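Local coordinates for Endonuclease/exonuclease/phosphatase (Beutenbergia cavernae DSM 12333, PDB 4RUW), which is of unknown specific function but belongs to the endonuclease/exonuclease/phosphatase family, with a DNase I-like domain followed by an immunoglobulin-like one, at residues T183-V186 with G192-V195; T280-Y283 with P289-D292. One frame throughout, in Å; residues are numbered along the deposited sequence. Where two conformers were deposited one is given.

Contact 1. Residues T183-V186 with G192-V195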
loop_
_atom_site.group_PDB
_atom_site.type_symbol
_atom_site.label_atom_id
_atom_site.label_comp_id
_atom_site.label_asym_id
_atom_site.label_seq_id
_atom_site.Cartn_x
_atom_site.Cartn_y
_atom_site.Cartn_z
ATOM N N THR A 183 -5.562 -6.199 -11.879
ATOM C CA THR A 183 -4.177 -6.089 -12.314
ATOM C C THR A 183 -4.124 -5.677 -13.777
ATOM O O THR A 183 -4.805 -6.262 -14.617
ATOM C CB THR A 183 -3.430 -7.430 -12.121
ATOM O OG1 THR A 183 -3.446 -7.776 -10.731
ATOM C CG2 THR A 183 -1.994 -7.334 -12.618
ATOM N N VAL A 184 -3.311 -4.669 -14.076
ATOM C CA VAL A 184 -3.105 -4.243 -15.448
ATOM C C VAL A 184 -1.680 -3.730 -15.604
ATOM O O VAL A 184 -1.115 -3.165 -14.680
ATOM C CB VAL A 184 -4.145 -3.183 -15.872
ATOM C CG1 VAL A 184 -3.952 -1.876 -15.107
ATOM C CG2 VAL A 184 -4.125 -2.982 -17.387
ATOM N N THR A 185 -1.088 -3.963 -16.766
ATOM C CA THR A 185 0.250 -3.479 -17.044
ATOM C C THR A 185 0.178 -2.166 -17.799
ATOM O O THR A 185 -0.567 -2.046 -18.781
ATOM C CB THR A 185 1.047 -4.505 -17.856
ATOM O OG1 THR A 185 1.165 -5.701 -17.084
ATOM C CG2 THR A 185 2.427 -3.984 -18.184
ATOM N N VAL A 186 0.944 -1.184 -17.335
ATOM C CA VAL A 186 1.038 0.109 -17.998
ATOM C C VAL A 186 2.422 0.262 -18.630
ATOM O O VAL A 186 3.433 -0.064 -18.004
ATOM C CB VAL A 186 0.814 1.242 -16.980
ATOM C CG1 VAL A 186 0.970 2.595 -17.639
ATOM C CG2 VAL A 186 -0.565 1.116 -16.348
ATOM N N GLY A 192 9.315 1.672 -19.165
ATOM C CA GLY A 192 8.860 0.396 -19.677
ATOM C C GLY A 192 7.636 -0.081 -18.919
ATOM O O GLY A 192 6.920 0.716 -18.306
ATOM N N ASP A 193 7.398 -1.388 -18.946
ATOM C CA ASP A 193 6.195 -1.956 -18.354
ATOM C C ASP A 193 6.233 -1.904 -16.833
ATOM O O ASP A 193 7.220 -2.301 -16.208
ATOM C CB ASP A 193 6.010 -3.410 -18.792
ATOM C CG ASP A 193 5.629 -3.552 -20.256
ATOM O OD1 ASP A 193 5.455 -2.533 -20.954
ATOM O OD2 ASP A 193 5.487 -4.709 -20.701
ATOM N N VAL A 194 5.134 -1.448 -16.243
ATOM C CA VAL A 194 4.965 -1.471 -14.793
ATOM C C VAL A 194 3.644 -2.179 -14.524
ATOM O O VAL A 194 2.618 -1.779 -15.067
ATOM C CB VAL A 194 4.938 -0.041 -14.197
ATOM C CG1 VAL A 194 4.663 -0.102 -12.700
ATOM C CG2 VAL A 194 6.247 0.684 -14.488
ATOM N N VAL A 195 3.666 -3.232 -13.707
ATOM C CA VAL A 195 2.436 -3.924 -13.366
ATOM C C VAL A 195 1.755 -3.213 -12.202
ATOM O O VAL A 195 2.371 -2.990 -11.163
ATOM C CB VAL A 195 2.703 -5.397 -13.007
ATOM C CG1 VAL A 195 1.396 -6.116 -12.717
ATOM C CG2 VAL A 195 3.459 -6.092 -14.143
#
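Val195 and Thr185 face each other as a non-hydrogen-bonded pair of antiparallel strands, their CA atoms 4.3 Å apart, and bury more surface here than any other residues of the two segments. The two branches of Val195 divide the work. CG1, anti to the backbone N (chi1 -177°), reaches Thr183 CG2 at 3.6 Å, while CG2 lies 3.8 Å from Thr185 OG1. On Thr185 the methyl turns the other way along the strand, and its CG2 rests 3.7 Å from Asp193 CB, extending the same row of side chains. The strands 179-188 and 192-200 form a beta hairpin within one of the two mixed sheets of the DNase I-like fold. Strand 157-166 lies next to 179-188 in the sheet, and Val195 is hydrogen-bonded through its backbone to Pro229 and Val231. The neighbouring pair, Val186 with Val194, is hydrogen-bonded: Val186 N donates to Val194 O at 2.9 Å, nearly straight at 172°, and Val194 N returns a bond to Val186 O at 2.8 Å. Both valines turn to the sheet face opposite that of Thr185 and Val195, the face on which Val184 touches Phe157 and Val151.

Contact 2. Residues T280-Y283 with P289-D292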
loop_
_atom_site.group_PDB
_atom_site.type_symbol
_atom_site.label_atom_id
_atom_site.label_comp_id
_atom_site.label_asym_id
_atom_site.label_seq_id
_atom_site.Cartn_x
_atom_site.Cartn_y
_atom_site.Cartn_z
ATOM N N THR A 280 -9.813 11.067 6.234
ATOM C CA THR A 280 -9.863 12.523 6.218
ATOM C C THR A 280 -10.082 13.111 7.605
ATOM O O THR A 280 -9.391 14.048 8.009
ATOM C CB THR A 280 -10.966 12.996 5.272
ATOM O OG1 THR A 280 -10.692 12.463 3.975
ATOM C CG2 THR A 280 -11.027 14.519 5.206
ATOM N N ALA A 281 -11.005 12.517 8.349
ATOM C CA ALA A 281 -11.349 13.018 9.671
ATOM C C ALA A 281 -10.215 12.877 10.689
ATOM O O ALA A 281 -10.223 13.547 11.719
ATOM C CB ALA A 281 -12.604 12.330 10.172
ATOM N N SER A 282 -9.241 12.014 10.405
ATOM C CA SER A 282 -8.116 11.827 11.318
ATOM C C SER A 282 -6.973 12.804 11.068
ATOM O O SER A 282 -6.109 12.986 11.926
ATOM C CB SER A 282 -7.586 10.398 11.232
ATOM O OG SER A 282 -8.493 9.484 11.813
ATOM N N TYR A 283 -6.947 13.425 9.895
ATOM C CA TYR A 283 -5.828 14.280 9.547
ATOM C C TYR A 283 -5.777 15.492 10.466
ATOM O O TYR A 283 -6.787 16.148 10.690
ATOM C CB TYR A 283 -5.895 14.721 8.080
ATOM C CG TYR A 283 -4.590 15.344 7.639
ATOM C CD1 TYR A 283 -3.505 14.544 7.286
ATOM C CD2 TYR A 283 -4.421 16.720 7.627
ATOM C CE1 TYR A 283 -2.298 15.096 6.914
ATOM C CE2 TYR A 283 -3.213 17.285 7.256
ATOM C CZ TYR A 283 -2.159 16.463 6.894
ATOM O OH TYR A 283 -0.955 17.013 6.530
ATOM N N PRO A 289 -6.518 7.377 18.329
ATOM C CA PRO A 289 -5.674 6.568 17.438
ATOM C C PRO A 289 -5.431 7.231 16.086
ATOM O O PRO A 289 -5.051 6.552 15.133
ATOM C CB PRO A 289 -6.544 5.337 17.209
ATOM C CG PRO A 289 -7.922 5.920 17.140
ATOM C CD PRO A 289 -7.945 7.032 18.180
ATOM N N HIS A 290 -5.657 8.531 15.992
ATOM C CA HIS A 290 -5.680 9.171 14.679
ATOM C C HIS A 290 -4.413 9.051 13.831
ATOM O O HIS A 290 -4.519 8.743 12.640
ATOM C CB HIS A 290 -6.243 10.582 14.793
ATOM C CG HIS A 290 -7.638 10.566 15.316
ATOM N ND1 HIS A 290 -8.698 10.164 14.540
ATOM C CD2 HIS A 290 -8.123 10.763 16.563
ATOM C CE1 HIS A 290 -9.799 10.172 15.278
ATOM N NE2 HIS A 290 -9.474 10.523 16.506
ATOM N N PRO A 291 -3.217 9.231 14.432
ATOM C CA PRO A 291 -2.011 9.095 13.600
ATOM C C PRO A 291 -1.769 7.670 13.114
ATOM O O PRO A 291 -0.943 7.470 12.217
ATOM C CB PRO A 291 -0.882 9.542 14.535
ATOM C CG PRO A 291 -1.558 10.445 15.527
ATOM C CD PRO A 291 -2.895 9.802 15.753
ATOM N N ASP A 292 -2.482 6.700 13.683
ATOM C CA ASP A 292 -2.335 5.305 13.283
ATOM C C ASP A 292 -3.246 4.923 12.116
ATOM O O ASP A 292 -3.059 3.867 11.506
ATOM C CB ASP A 292 -2.624 4.380 14.466
ATOM C CG ASP A 292 -1.780 4.712 15.669
ATOM O OD1 ASP A 292 -0.540 4.792 15.519
ATOM O OD2 ASP A 292 -2.353 4.925 16.760
#
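Ser282 and His290 approach each other from two short 3-10 turns, with their CA atoms 4.9 Å apart, the nearest such pair between the segments. Each turn is closed by its own backbone bond: Tyr283 N donates to Thr280 O at 3.1 Å, and Asp292 N donates to Pro289 O at 3.0 Å. A cis peptide precedes Pro289. Both turns lie in the loop between helix 266-270 and strand 296-300 of the DNase I-like domain, and the Ser282-His290 pair joins them. The CB atoms of Ser282 and His290 both point toward the opposite segment. Ser282 OG lies 2.8 Å from His290 ND1, at the edge of the imidazole and in its plane, and the two atoms are hydrogen-bonded. OG of Ser282 and CG of His290 both lie beside their backbone N (chi1 -71° and -61°), and chi2 of -74° turns the ND1 edge of the ring to the hydroxyl. Nearer the backbones the stems also pack, His290 CB lying 3.8 Å from Ser282 CB. One face of the ring is approached by Pro289 CD, 4.0 Å above the plane and offset toward the rim. Outside the segments, Arg285 touches His290 and Arg293 touches Ser282, while Asp292 forms a salt bridge with Arg401 in the immunoglobulin-like part of the chain. The in-plane geometry of the Ser282-His290 bond should restrain rotation of the imidazole.

From the N terminus, contact 1 comes first: strand 179-188 turns back into strand 192-200, and residues 183-186 with 192-195 close this short hairpin. The chain then runs through helix 207-222, strand 230-233 and helices 251-260 and 266-270 before reaching contact 2, which closes a short loop between residues 283 and 289. The contacts follow in series and neither nest nor cross. The centres of contacts 1 and 2 lie about 32 Å apart, on opposite sides of the chain's centre. The nearest atoms of contacts 1 and 2 are about 24 Å apart. Contact 1 joins neighbouring strands of a mixed sheet, whereas contact 2 lies within the longer connection that returns to that sheet through strand 296-300.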